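Carboxylesterase (EST-2) (Archaeoglobus fulgidus, PDB 5FRD) is an esterase that probably hydrolyses carboxylic esters and binds a coenzyme A molecule in the vicinity of its active site. Local coordinates at residues D10-S15 and D58-N63; S15-R20 and N39-I44; G31-Q36 and A48-N53; V80-V85 and I105-V110; L138-A143 and K153-F158. All blocks are in the same frame, centred on the assembly; numbering follows the deposited sequence. Where two conformers were deposited one is given.

Interaction 1 (D10-S15 and D58-N63); sequences DGVKVS and DTVEVN
K13 and D58 join strand 12-18, next to the edge strand 3-9 of the alpha/beta-hydrolase sheet, to the loop that leads from strand 47-49 to helix 65-79. D58 bonds both the N and the O of K13, one with its carboxylate and the other with its own backbone N. The backbone N of D58 donates to K13 O at 2.9 Å, a nearly straight bond of 175°. In return the carboxylate reaches back: K13 N donates to D58 OD2 at 3.0 Å, meeting this oxygen from above the carboxylate plane. With CG beside its own backbone N (chi1 -80°), the D58 carboxylate lies against the strand. In one of its two conformers K13 bends its chain at the far end and crosses the aspartate at about a right angle. K13 NZ then lies 3.3 Å from D58 OD1, a salt bridge weak as a hydrogen bond. K13 NZ also donates to Q56 O, its stronger partner. An alanine in place of D58 would probably leave K13 N without its acceptor and the ammonium without its carboxylate mate. V12 adds apolar packing, with CG1 against D58 CB and CG2 facing V60 CG2. Both valines also rest on Y71 of helix 65-79, which covers this side. One water ties the turn to the loop, donating to D58 OD2 at 2.8 Å and to G11 O at 3.2 Å.

Interaction 2 (S15-R20 and N39-I44); sequences SLLKGR and NQLTAI
The guanidinium of R20 is the flat group here, and in one of its two conformers two successive carbonyls meet it in different ways. I44 O sits over one face, 3.3 Å above the plane and over its centre. A43 O lies at the edge, near the plane. R20 NH2 donates to A43 O at 3.1 Å, meeting a lone pair of that oxygen in the carbonyl plane, with an N-H...O angle of 155°. I44 O is close to NH2 too, but the angle is too poor for a bond; this oxygen accepts from R22 NH1 instead. The two carbonyls would probably help to offset the positive charges of R20 and R22, which lie close together. R20 reaches them with CG between its backbone N and carbonyl carbon (chi1 67°) and the chain then extended to NE.

Nearer the strand, G19 passes close to the backbone of L41. G19 CA makes a CA-H...O contact of 3.6 Å with L41 O. A side chain at this position would run into that oxygen. A water also binds L41 O at 2.7 Å and accepts from R20 N at 2.9 Å. L41 supplies the apolar part, with CD1 against L17 CB at 3.7 Å.

Beyond strand 12-18, G19 and R20 run past helix 38-43. L41 and I44 also pack on Y26 of strand 24-27, and I44 reaches L242 and L246 of helix 235-249.

Interaction 3 (G31-Q36 and A48-N53); sequences GSDATQ and AIDLPN
One hydrogen bond carries the polar part of this buried contact. A34 N donates to D50 OD1 at 2.8 Å with an N-H...O angle of 167°. The donor meets the oxygen nearly along its C-O axis. With CG beside the backbone N of D50 (chi1 -78°), the carboxylate is brought up to the loop. Its other oxygen, OD2, is held by a salt bridge to R4 and by the backbone N of Q56. Both oxygens of this buried group therefore have partners.

A second aspartate stands close by. In one of the two conformers of D33, it and D50 lie side by side and point the same way, their carboxylate planes 62° apart. D33 OD1 and D50 OD1 are 4.5 Å apart, so the two like charges would probably raise each other's cost of ionisation. The bonds to A34 N and R4 would probably ease this for D50.

D33 OD1 in this conformer accepts from T35 N at 2.9 Å, which makes an Asx turn. This turn lies in the loop after strand 24-27 of the alpha/beta-hydrolase fold and leads into the 3-10 segment that starts at A34.

The apolar contact is between two alanines, A34 CB lying 3.9 Å from A48 CB. L17 of strand 12-18 touches A34 as well. A34 CB also sits against three oxygens: A48 O at 3.4 Å, I49 O and D50 OD1.

Interaction 4 (V80-V85 and I105-V110); sequences VGKAVV and ICLALV
Segments 80-85 and 105-110 run parallel, and the axes of strands 83-85 and 108-110 are 4.7 Å apart at an angle of 31°. A83 N bonds I105 O at 2.9 Å, and L107 N returns to A83 O. Further on, V85 N bonds A108 O, and V110 N bonds V85 O at 2.8 Å. The chain turns a corner at L107, and its N meets A83 O from well above the carbonyl plane. A108 N is buried here without a partner.

On one face, V84 CG1 meets V110 CG2 at 3.7 Å, the two valines crossing at a slant. V84 CG2 lies 4.0 Å from A108 CB. Helix 235-249 covers this face, with L246 on V84, F245 on A108 and L242 on V110. On the other face, V85 CG2 touches C106 SG at 4.0 Å, and V85 CB meets L109 CD2. C106 SG reaches V85 in one of two conformers, beside its own backbone N (chi1 -62°). Helices 65-79 and 90-101 pack there, with L76 and A95 on V85.

At the start of the pair, L107 folds back over the A83 backbone and brings CD2 to K82 CB at 3.9 Å. In one of its two conformers K82 NZ turns to E104 O.

Together with helix 90-101 the strands form a beta-alpha-beta crossover. Strand 83-88 probably runs on into a nucleophile elbow, as in other alpha/beta hydrolases.

Interaction 5 (L138-A143 and K153-F158); sequences LMLSMA and KKRREF
L140 CG stands beside its own backbone N (chi1 -68°), which sends both methyls of the side chain toward helix 149-160. CD1 goes to the backbone of that helix and lies 3.5 Å from R155 CA and 3.7 Å from R155 CB. CD2 goes to the aromatic ring, 3.6 Å from F158 CE2. The leucine thus fills the groove between K154, R155 and F158. M139 CG is anti to the backbone N (chi1 -176°), and the extended chain crosses F158 at about a right angle. M139 SD lies 3.7 Å from F158 CE2. This is a Met-aromatic contact, with the sulfur 4.9 Å from the ring centroid and approaching obliquely. In one of its two conformers K154 puts CD 4.0 Å from L140 CD2 and CG over the centre of the F158 ring.

An alanine in place of L140 would probably open a gap beside R155 and leave the F158 ring less firmly held. The contact is apolar throughout; the polar end of R155 turns to salt bridges with D137 and E133 of helix 132-141.

The pair of helices lies beside the coenzyme A pocket. M142 touches the coenzyme A, and M139 comes within about 4 Å of L202, which binds it, measured between side chains. L169 and L165 of helix 162-173 touch M139 and F158, while I124 of helix 122-125 also meets M139.

Interactions 3, 4 and 5 are buried, interaction 2 is partly buried and interaction 1 lies at the surface. The first four all reach the same sheet. Interactions 1 and 2 share S15 and strand 12-18, and interaction 3 uses its neighbour, strand 47-49; S15 O to D50 N and L17 O to A48 N link the two strands. The chemistry follows the place. Interactions 1 and 2 rely on charged side chains gripping backbone atoms, with water. Interaction 3 buries an aspartate, interaction 4 is backbone pairing with apolar faces, and interaction 5 is helix packing. It touches interaction 3 where G31 O meets F158 CE1, and lies on the other side of the chain's centre from interaction 4.

Interaction 1 (D10-S15 and D58-N63)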
# COMPACT_ATOMS: atom_id res chain seq x y z
N ASP A 10 -4.22 19.62 8.86
CA ASP A 10 -3.50 20.39 9.90
C ASP A 10 -2.39 21.26 9.34
O ASP A 10 -1.30 21.35 9.90
CB ASP A 10 -2.90 19.44 10.93
CG ASP A 10 -3.93 18.55 11.58
OD1 ASP A 10 -5.13 18.90 11.55
OD2 ASP A 10 -3.52 17.49 12.11
N GLY A 11 -2.65 21.89 8.21
CA GLY A 11 -1.67 22.74 7.56
C GLY A 11 -0.69 22.07 6.62
O GLY A 11 0.15 22.74 6.03
N VAL A 12 -0.78 20.74 6.48
CA VAL A 12 0.05 19.98 5.54
C VAL A 12 -0.81 19.76 4.29
O VAL A 12 -1.91 19.20 4.37
CB VAL A 12 0.48 18.63 6.14
CG1 VAL A 12 1.32 17.81 5.16
CG2 VAL A 12 1.27 18.85 7.43
N LYS A 13 -0.32 20.26 3.16
CA LYS A 13 -0.97 20.03 1.87
C LYS A 13 -0.79 18.56 1.49
O LYS A 13 0.35 18.08 1.43
CB LYS A 13 -0.41 20.94 0.78
CG LYS A 13 -0.99 20.68 -0.61
CD LYS A 13 -0.58 21.74 -1.65
CE LYS A 13 0.88 21.78 -2.06
NZ LYS A 13 1.55 20.45 -2.06
N VAL A 14 -1.92 17.91 1.23
CA VAL A 14 -1.93 16.50 0.80
C VAL A 14 -2.57 16.46 -0.58
O VAL A 14 -3.69 16.91 -0.77
CB VAL A 14 -2.68 15.61 1.78
CG1 VAL A 14 -2.79 14.17 1.26
CG2 VAL A 14 -1.97 15.59 3.14
N SER A 15 -1.85 15.86 -1.54
CA SER A 15 -2.39 15.61 -2.87
C SER A 15 -2.91 14.19 -2.97
O SER A 15 -2.38 13.29 -2.32
CB SER A 15 -1.32 15.84 -3.91
OG SER A 15 -1.91 15.89 -5.21
N ASP A 58 3.08 17.95 0.62
CA ASP A 58 4.11 18.65 1.37
C ASP A 58 5.06 17.68 2.07
O ASP A 58 4.75 16.52 2.37
CB ASP A 58 3.50 19.57 2.44
CG ASP A 58 2.98 20.88 1.91
OD1 ASP A 58 3.21 21.24 0.73
OD2 ASP A 58 2.30 21.56 2.73
N THR A 59 6.25 18.20 2.35
CA THR A 59 7.24 17.53 3.19
C THR A 59 6.96 17.88 4.66
O THR A 59 6.65 19.03 4.99
CB THR A 59 8.64 17.99 2.76
OG1 THR A 59 8.92 17.51 1.44
CG2 THR A 59 9.74 17.50 3.71
N VAL A 60 7.04 16.88 5.51
CA VAL A 60 6.85 17.05 6.95
C VAL A 60 7.55 15.89 7.66
O VAL A 60 7.64 14.76 7.15
CB VAL A 60 5.35 17.16 7.33
CG1 VAL A 60 4.63 15.82 7.14
CG2 VAL A 60 5.17 17.64 8.76
N GLU A 61 8.07 16.15 8.86
CA GLU A 61 8.73 15.10 9.63
C GLU A 61 7.72 14.01 10.02
O GLU A 61 6.68 14.31 10.62
CB GLU A 61 9.37 15.69 10.89
CG GLU A 61 10.26 14.73 11.65
CD GLU A 61 10.75 15.28 12.99
OE1 GLU A 61 10.41 16.43 13.35
OE2 GLU A 61 11.47 14.54 13.70
N VAL A 62 8.04 12.75 9.70
CA VAL A 62 7.21 11.60 10.07
C VAL A 62 8.10 10.52 10.68
O VAL A 62 9.01 10.02 10.04
CB VAL A 62 6.43 11.04 8.85
CG1 VAL A 62 5.65 9.77 9.21
CG2 VAL A 62 5.49 12.10 8.30
N ASN A 63 7.79 10.15 11.93
CA ASN A 63 8.63 9.25 12.71
C ASN A 63 8.05 7.86 12.96
O ASN A 63 8.69 7.00 13.57
CB ASN A 63 8.98 9.97 14.02
CG ASN A 63 9.88 11.17 13.78
OD1 ASN A 63 10.84 11.11 13.00
ND2 ASN A 63 9.58 12.26 14.45
O HOH W 1 3.22 22.10 5.34

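Interaction 2 (S15-R20 and N39-I44)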
# COMPACT_ATOMS: atom_id res chain seq x y z
N SER A 15 -1.85 15.86 -1.54
CA SER A 15 -2.39 15.61 -2.87
C SER A 15 -2.91 14.19 -2.97
O SER A 15 -2.38 13.29 -2.32
CB SER A 15 -1.32 15.84 -3.91
OG SER A 15 -1.91 15.89 -5.21
N LEU A 16 -3.95 14.04 -3.76
CA LEU A 16 -4.49 12.72 -4.11
C LEU A 16 -4.77 12.66 -5.59
O LEU A 16 -5.07 13.66 -6.22
CB LEU A 16 -5.75 12.37 -3.32
CG LEU A 16 -5.64 12.45 -1.78
CD1 LEU A 16 -6.11 13.81 -1.25
CD2 LEU A 16 -6.43 11.37 -1.11
N LEU A 17 -4.74 11.44 -6.13
CA LEU A 17 -5.28 11.17 -7.46
C LEU A 17 -6.64 10.55 -7.28
O LEU A 17 -6.85 9.73 -6.38
CB LEU A 17 -4.38 10.24 -8.26
CG LEU A 17 -3.04 10.79 -8.65
CD1 LEU A 17 -2.25 9.71 -9.38
CD2 LEU A 17 -3.16 12.05 -9.50
N LYS A 18 -7.58 10.88 -8.15
CA LYS A 18 -8.90 10.28 -8.10
C LYS A 18 -9.41 9.89 -9.47
O LYS A 18 -9.15 10.55 -10.46
CB LYS A 18 -9.94 11.17 -7.46
CG LYS A 18 -10.15 12.47 -8.19
CD LYS A 18 -11.21 13.33 -7.51
CE LYS A 18 -12.62 12.93 -7.88
NZ LYS A 18 -13.61 13.77 -7.15
N GLY A 19 -10.06 8.75 -9.49
CA GLY A 19 -10.81 8.28 -10.64
C GLY A 19 -12.28 8.47 -10.43
O GLY A 19 -12.70 9.40 -9.72
N ARG A 20 -13.10 7.59 -11.00
CA ARG A 20 -14.55 7.72 -10.82
C ARG A 20 -14.90 7.57 -9.36
O ARG A 20 -14.17 6.90 -8.58
CB ARG A 20 -15.34 6.74 -11.71
CG ARG A 20 -15.22 5.26 -11.40
CD ARG A 20 -15.95 4.42 -12.46
NE ARG A 20 -15.53 3.02 -12.45
CZ ARG A 20 -16.12 2.08 -11.72
NH1 ARG A 20 -17.13 2.43 -10.94
NH2 ARG A 20 -15.71 0.83 -11.76
N ASN A 39 -3.52 2.17 -12.62
CA ASN A 39 -4.31 1.13 -13.29
C ASN A 39 -5.58 0.76 -12.55
O ASN A 39 -6.57 0.33 -13.15
CB ASN A 39 -3.48 -0.13 -13.53
CG ASN A 39 -2.26 0.12 -14.36
OD1 ASN A 39 -2.37 0.42 -15.56
ND2 ASN A 39 -1.09 0.03 -13.76
N GLN A 40 -5.60 0.96 -11.23
CA GLN A 40 -6.77 0.75 -10.42
C GLN A 40 -7.70 1.97 -10.43
O GLN A 40 -8.92 1.85 -10.53
CB GLN A 40 -6.39 0.41 -8.97
CG GLN A 40 -5.76 -0.97 -8.80
CD GLN A 40 -4.41 -1.10 -9.47
OE1 GLN A 40 -3.50 -0.32 -9.23
NE2 GLN A 40 -4.24 -2.16 -10.36
N LEU A 41 -7.10 3.15 -10.38
CA LEU A 41 -7.88 4.38 -10.34
C LEU A 41 -8.72 4.52 -11.59
O LEU A 41 -9.88 4.93 -11.50
CB LEU A 41 -6.99 5.59 -10.16
CG LEU A 41 -6.37 5.70 -8.77
CD1 LEU A 41 -5.18 6.63 -8.82
CD2 LEU A 41 -7.41 6.18 -7.76
N THR A 42 -8.16 4.16 -12.74
CA THR A 42 -8.85 4.31 -14.03
C THR A 42 -9.94 3.27 -14.24
O THR A 42 -10.92 3.55 -14.93
CB THR A 42 -7.87 4.31 -15.22
OG1 THR A 42 -7.12 3.09 -15.20
CG2 THR A 42 -6.96 5.50 -15.20
N ALA A 43 -9.79 2.10 -13.65
CA ALA A 43 -10.74 1.01 -13.86
C ALA A 43 -11.75 0.84 -12.76
O ALA A 43 -12.92 0.63 -13.03
CB ALA A 43 -9.99 -0.31 -14.08
N ILE A 44 -11.30 0.93 -11.52
CA ILE A 44 -12.12 0.70 -10.34
C ILE A 44 -12.62 2.01 -9.76
O ILE A 44 -13.77 2.09 -9.34
CB ILE A 44 -11.32 -0.07 -9.30
CG1 ILE A 44 -11.11 -1.49 -9.87
CG2 ILE A 44 -12.02 -0.10 -7.95
CD1 ILE A 44 -10.17 -2.33 -9.08
O HOH W 2 -12.17 5.56 -12.80

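Interaction 3 (G31-Q36 and A48-N53)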
# COMPACT_ATOMS: atom_id res chain seq x y z
N GLY A 31 9.03 4.87 -1.10
CA GLY A 31 9.64 5.51 -2.26
C GLY A 31 8.72 5.69 -3.45
O GLY A 31 9.20 5.97 -4.57
N SER A 32 7.41 5.53 -3.25
CA SER A 32 6.42 5.59 -4.32
C SER A 32 5.46 6.75 -4.10
O SER A 32 5.77 7.65 -3.32
CB SER A 32 5.68 4.26 -4.37
OG SER A 32 4.96 4.18 -5.58
N ASP A 33 4.35 6.76 -4.80
CA ASP A 33 3.35 7.81 -4.67
C ASP A 33 2.03 7.31 -5.25
O ASP A 33 1.92 6.14 -5.62
CB ASP A 33 3.87 9.10 -5.32
CG ASP A 33 4.15 8.97 -6.75
OD1 ASP A 33 3.43 8.27 -7.48
OD2 ASP A 33 5.18 9.59 -7.13
N ALA A 34 1.01 8.17 -5.31
CA ALA A 34 -0.29 7.79 -5.79
C ALA A 34 -0.31 7.17 -7.18
O ALA A 34 -1.20 6.39 -7.48
CB ALA A 34 -1.22 8.97 -5.74
N THR A 35 0.67 7.53 -8.01
CA THR A 35 0.72 7.02 -9.37
C THR A 35 0.91 5.52 -9.41
O THR A 35 0.60 4.88 -10.42
CB THR A 35 1.76 7.69 -10.25
OG1 THR A 35 3.07 7.39 -9.79
CG2 THR A 35 1.56 9.18 -10.32
N GLN A 36 1.34 4.89 -8.31
CA GLN A 36 1.40 3.45 -8.22
C GLN A 36 0.09 2.77 -8.57
O GLN A 36 0.05 1.61 -8.99
CB GLN A 36 1.71 3.09 -6.77
CG GLN A 36 2.09 1.66 -6.57
CD GLN A 36 2.32 1.43 -5.15
OE1 GLN A 36 3.13 2.09 -4.49
NE2 GLN A 36 1.59 0.49 -4.66
N ALA A 48 -6.41 7.83 -4.36
CA ALA A 48 -5.10 7.37 -3.92
C ALA A 48 -4.32 8.53 -3.34
O ALA A 48 -4.14 9.55 -4.00
CB ALA A 48 -4.31 6.75 -5.08
N ILE A 49 -3.87 8.37 -2.11
CA ILE A 49 -3.12 9.43 -1.45
C ILE A 49 -1.67 9.52 -1.92
O ILE A 49 -1.04 8.50 -2.17
CB ILE A 49 -3.19 9.23 0.07
CG1 ILE A 49 -2.69 10.47 0.83
CG2 ILE A 49 -2.47 7.98 0.52
CD1 ILE A 49 -2.91 10.41 2.34
N ASP A 50 -1.12 10.73 -2.00
CA ASP A 50 0.34 10.91 -1.93
C ASP A 50 0.67 11.13 -0.46
O ASP A 50 0.28 12.17 0.09
CB ASP A 50 0.81 12.17 -2.70
CG ASP A 50 0.87 12.02 -4.20
OD1 ASP A 50 1.10 10.91 -4.71
OD2 ASP A 50 0.84 13.09 -4.88
N LEU A 51 1.26 10.18 0.24
CA LEU A 51 1.62 10.45 1.63
C LEU A 51 2.53 11.66 1.69
O LEU A 51 3.31 11.91 0.77
CB LEU A 51 2.32 9.24 2.27
CG LEU A 51 1.47 8.00 2.53
CD1 LEU A 51 2.33 6.83 2.92
CD2 LEU A 51 0.38 8.25 3.56
N PRO A 52 2.44 12.44 2.78
CA PRO A 52 3.44 13.50 2.94
C PRO A 52 4.85 12.96 2.70
O PRO A 52 5.12 11.77 2.96
CB PRO A 52 3.24 13.96 4.38
CG PRO A 52 1.80 13.68 4.64
CD PRO A 52 1.52 12.38 3.91
N ASN A 53 5.70 13.80 2.13
CA ASN A 53 7.05 13.44 1.67
C ASN A 53 7.12 12.72 0.34
O ASN A 53 8.21 12.36 -0.10
CB ASN A 53 7.85 12.67 2.73
CG ASN A 53 7.86 13.39 4.06
OD1 ASN A 53 8.21 14.56 4.11
ND2 ASN A 53 7.39 12.74 5.10

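Interaction 4 (V80-V85 and I105-V110)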
# COMPACT_ATOMS: atom_id res chain seq x y z
N VAL A 80 -13.69 10.55 0.94
CA VAL A 80 -14.73 9.52 0.79
C VAL A 80 -15.52 9.21 2.05
O VAL A 80 -16.57 8.59 1.95
CB VAL A 80 -14.16 8.23 0.17
CG1 VAL A 80 -13.83 8.47 -1.31
CG2 VAL A 80 -12.94 7.74 0.90
N GLY A 81 -15.05 9.63 3.22
CA GLY A 81 -15.78 9.43 4.47
C GLY A 81 -15.51 8.09 5.08
O GLY A 81 -14.99 8.02 6.19
N LYS A 82 -15.89 7.04 4.35
CA LYS A 82 -15.59 5.66 4.70
C LYS A 82 -15.18 4.94 3.42
O LYS A 82 -15.61 5.30 2.34
CB LYS A 82 -16.78 4.96 5.32
CG LYS A 82 -17.32 5.64 6.55
CD LYS A 82 -18.40 4.78 7.19
CE LYS A 82 -19.06 5.48 8.37
NZ LYS A 82 -18.21 5.48 9.60
N ALA A 83 -14.32 3.94 3.53
CA ALA A 83 -13.85 3.29 2.30
C ALA A 83 -13.30 1.91 2.56
O ALA A 83 -12.93 1.56 3.69
CB ALA A 83 -12.74 4.12 1.66
N VAL A 84 -13.23 1.13 1.48
CA VAL A 84 -12.35 -0.02 1.42
C VAL A 84 -10.92 0.54 1.34
O VAL A 84 -10.63 1.30 0.41
CB VAL A 84 -12.70 -0.88 0.22
CG1 VAL A 84 -11.72 -2.04 0.08
CG2 VAL A 84 -14.13 -1.39 0.32
N VAL A 85 -10.07 0.17 2.27
CA VAL A 85 -8.72 0.69 2.32
C VAL A 85 -7.76 -0.33 1.74
O VAL A 85 -7.72 -1.48 2.23
CB VAL A 85 -8.31 1.03 3.75
CG1 VAL A 85 -6.88 1.55 3.80
CG2 VAL A 85 -9.27 2.06 4.35
N ILE A 105 -14.07 4.03 9.91
CA ILE A 105 -13.95 4.55 8.54
C ILE A 105 -13.56 3.48 7.52
O ILE A 105 -13.52 3.79 6.35
CB ILE A 105 -13.01 5.79 8.42
CG1 ILE A 105 -11.55 5.43 8.60
CG2 ILE A 105 -13.45 6.90 9.40
CD1 ILE A 105 -10.58 6.59 8.53
N CYS A 106 -13.32 2.25 8.00
CA CYS A 106 -12.93 1.13 7.15
C CYS A 106 -14.09 0.22 6.87
O CYS A 106 -14.63 -0.43 7.80
CB CYS A 106 -11.88 0.31 7.82
SG CYS A 106 -10.39 1.24 8.12
N LEU A 107 -14.52 0.16 5.63
CA LEU A 107 -15.55 -0.76 5.22
C LEU A 107 -14.97 -2.16 5.03
O LEU A 107 -15.66 -3.18 5.22
CB LEU A 107 -16.18 -0.34 3.91
CG LEU A 107 -16.74 1.09 3.85
CD1 LEU A 107 -17.22 1.37 2.45
CD2 LEU A 107 -17.86 1.24 4.88
N ALA A 108 -13.69 -2.21 4.67
CA ALA A 108 -12.99 -3.48 4.40
C ALA A 108 -11.53 -3.12 4.20
O ALA A 108 -11.18 -1.96 4.04
CB ALA A 108 -13.52 -4.14 3.14
N LEU A 109 -10.65 -4.13 4.25
CA LEU A 109 -9.21 -3.96 4.09
C LEU A 109 -8.73 -4.80 2.93
O LEU A 109 -9.18 -5.94 2.79
CB LEU A 109 -8.49 -4.40 5.35
CG LEU A 109 -8.48 -3.46 6.54
CD1 LEU A 109 -7.80 -4.12 7.73
CD2 LEU A 109 -7.70 -2.19 6.22
N VAL A 110 -7.82 -4.28 2.13
CA VAL A 110 -7.17 -5.02 1.07
C VAL A 110 -5.69 -4.87 1.34
O VAL A 110 -5.14 -3.78 1.26
CB VAL A 110 -7.58 -4.56 -0.31
CG1 VAL A 110 -6.84 -5.39 -1.36
CG2 VAL A 110 -9.08 -4.62 -0.49

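Interaction 5 (L138-A143 and K153-F158)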
# COMPACT_ATOMS: atom_id res chain seq x y z
N LEU A 138 19.05 -4.72 -5.74
CA LEU A 138 18.71 -5.89 -4.91
C LEU A 138 17.23 -5.89 -4.52
O LEU A 138 16.51 -6.87 -4.74
CB LEU A 138 19.59 -5.91 -3.67
CG LEU A 138 19.27 -7.01 -2.65
CD1 LEU A 138 19.37 -8.39 -3.28
CD2 LEU A 138 20.19 -6.85 -1.46
N MET A 139 16.77 -4.74 -4.02
CA MET A 139 15.35 -4.62 -3.67
C MET A 139 14.46 -4.89 -4.88
O MET A 139 13.46 -5.62 -4.81
CB MET A 139 15.08 -3.25 -3.10
CG MET A 139 13.65 -3.09 -2.63
SD MET A 139 13.45 -1.52 -1.82
CE MET A 139 11.66 -1.54 -1.58
N LEU A 140 14.77 -4.31 -6.03
CA LEU A 140 13.91 -4.48 -7.19
C LEU A 140 13.96 -5.87 -7.82
O LEU A 140 12.96 -6.34 -8.39
CB LEU A 140 14.17 -3.38 -8.21
CG LEU A 140 13.72 -2.00 -7.69
CD1 LEU A 140 13.83 -0.98 -8.80
CD2 LEU A 140 12.31 -1.95 -7.14
N SER A 141 15.10 -6.58 -7.64
CA SER A 141 15.17 -7.97 -8.05
C SER A 141 14.18 -8.86 -7.27
O SER A 141 13.79 -9.92 -7.75
CB SER A 141 16.60 -8.55 -7.88
OG SER A 141 16.94 -8.79 -6.53
N MET A 142 13.79 -8.41 -6.08
CA MET A 142 12.86 -9.10 -5.21
C MET A 142 11.42 -8.60 -5.35
O MET A 142 10.52 -9.12 -4.69
CB MET A 142 13.33 -8.91 -3.77
CG MET A 142 14.70 -9.54 -3.49
SD MET A 142 15.44 -9.10 -1.92
CE MET A 142 14.44 -10.08 -0.84
N ALA A 143 11.23 -7.60 -6.22
CA ALA A 143 9.94 -6.90 -6.39
C ALA A 143 9.28 -7.05 -7.74
O ALA A 143 8.08 -6.76 -7.86
CB ALA A 143 10.10 -5.43 -6.10
N LYS A 153 11.54 2.02 -14.94
CA LYS A 153 11.00 3.26 -14.40
C LYS A 153 11.10 3.32 -12.89
O LYS A 153 11.48 4.35 -12.35
CB LYS A 153 9.56 3.49 -14.78
CG LYS A 153 9.12 4.90 -14.42
CD LYS A 153 8.13 5.43 -15.44
CE LYS A 153 7.44 6.69 -14.95
NZ LYS A 153 8.32 7.89 -14.98
N LYS A 154 10.75 2.23 -12.21
CA LYS A 154 10.79 2.23 -10.75
C LYS A 154 12.21 2.35 -10.24
O LYS A 154 12.46 3.01 -9.25
CB LYS A 154 10.13 0.98 -10.18
CG LYS A 154 10.07 1.04 -8.64
CD LYS A 154 9.00 0.11 -8.07
CE LYS A 154 8.76 0.24 -6.58
NZ LYS A 154 8.07 1.48 -6.16
N ARG A 155 13.16 1.72 -10.97
CA ARG A 155 14.55 1.86 -10.63
C ARG A 155 15.03 3.32 -10.67
O ARG A 155 15.69 3.80 -9.76
CB ARG A 155 15.40 0.97 -11.54
CG ARG A 155 16.87 0.93 -11.21
CD ARG A 155 17.61 -0.06 -12.10
NE ARG A 155 19.06 0.13 -11.96
CZ ARG A 155 19.73 1.12 -12.57
NH1 ARG A 155 19.08 2.02 -13.31
NH2 ARG A 155 21.03 1.25 -12.40
N ARG A 156 14.64 4.04 -11.72
CA ARG A 156 15.00 5.44 -11.79
C ARG A 156 14.34 6.29 -10.70
O ARG A 156 14.94 7.18 -10.12
CB ARG A 156 14.68 6.03 -13.16
CG ARG A 156 15.51 5.42 -14.27
CD ARG A 156 15.48 6.25 -15.55
NE ARG A 156 14.10 6.43 -15.98
CZ ARG A 156 13.41 5.55 -16.69
NH1 ARG A 156 13.94 4.42 -17.16
NH2 ARG A 156 12.14 5.85 -17.00
N GLU A 157 13.07 5.98 -10.44
CA GLU A 157 12.38 6.65 -9.33
C GLU A 157 13.10 6.45 -8.01
O GLU A 157 13.32 7.38 -7.25
CB GLU A 157 10.93 6.15 -9.23
CG GLU A 157 10.03 6.60 -10.37
CD GLU A 157 8.66 6.00 -10.34
OE1 GLU A 157 8.43 5.04 -9.59
OE2 GLU A 157 7.79 6.53 -11.08
N PHE A 158 13.47 5.21 -7.72
CA PHE A 158 14.18 4.93 -6.47
C PHE A 158 15.53 5.65 -6.40
O PHE A 158 15.88 6.20 -5.35
CB PHE A 158 14.34 3.41 -6.31
CG PHE A 158 13.17 2.71 -5.64
CD1 PHE A 158 11.93 3.31 -5.40
CD2 PHE A 158 13.35 1.39 -5.22
CE1 PHE A 158 10.92 2.61 -4.77
CE2 PHE A 158 12.33 0.67 -4.62
CZ PHE A 158 11.12 1.30 -4.38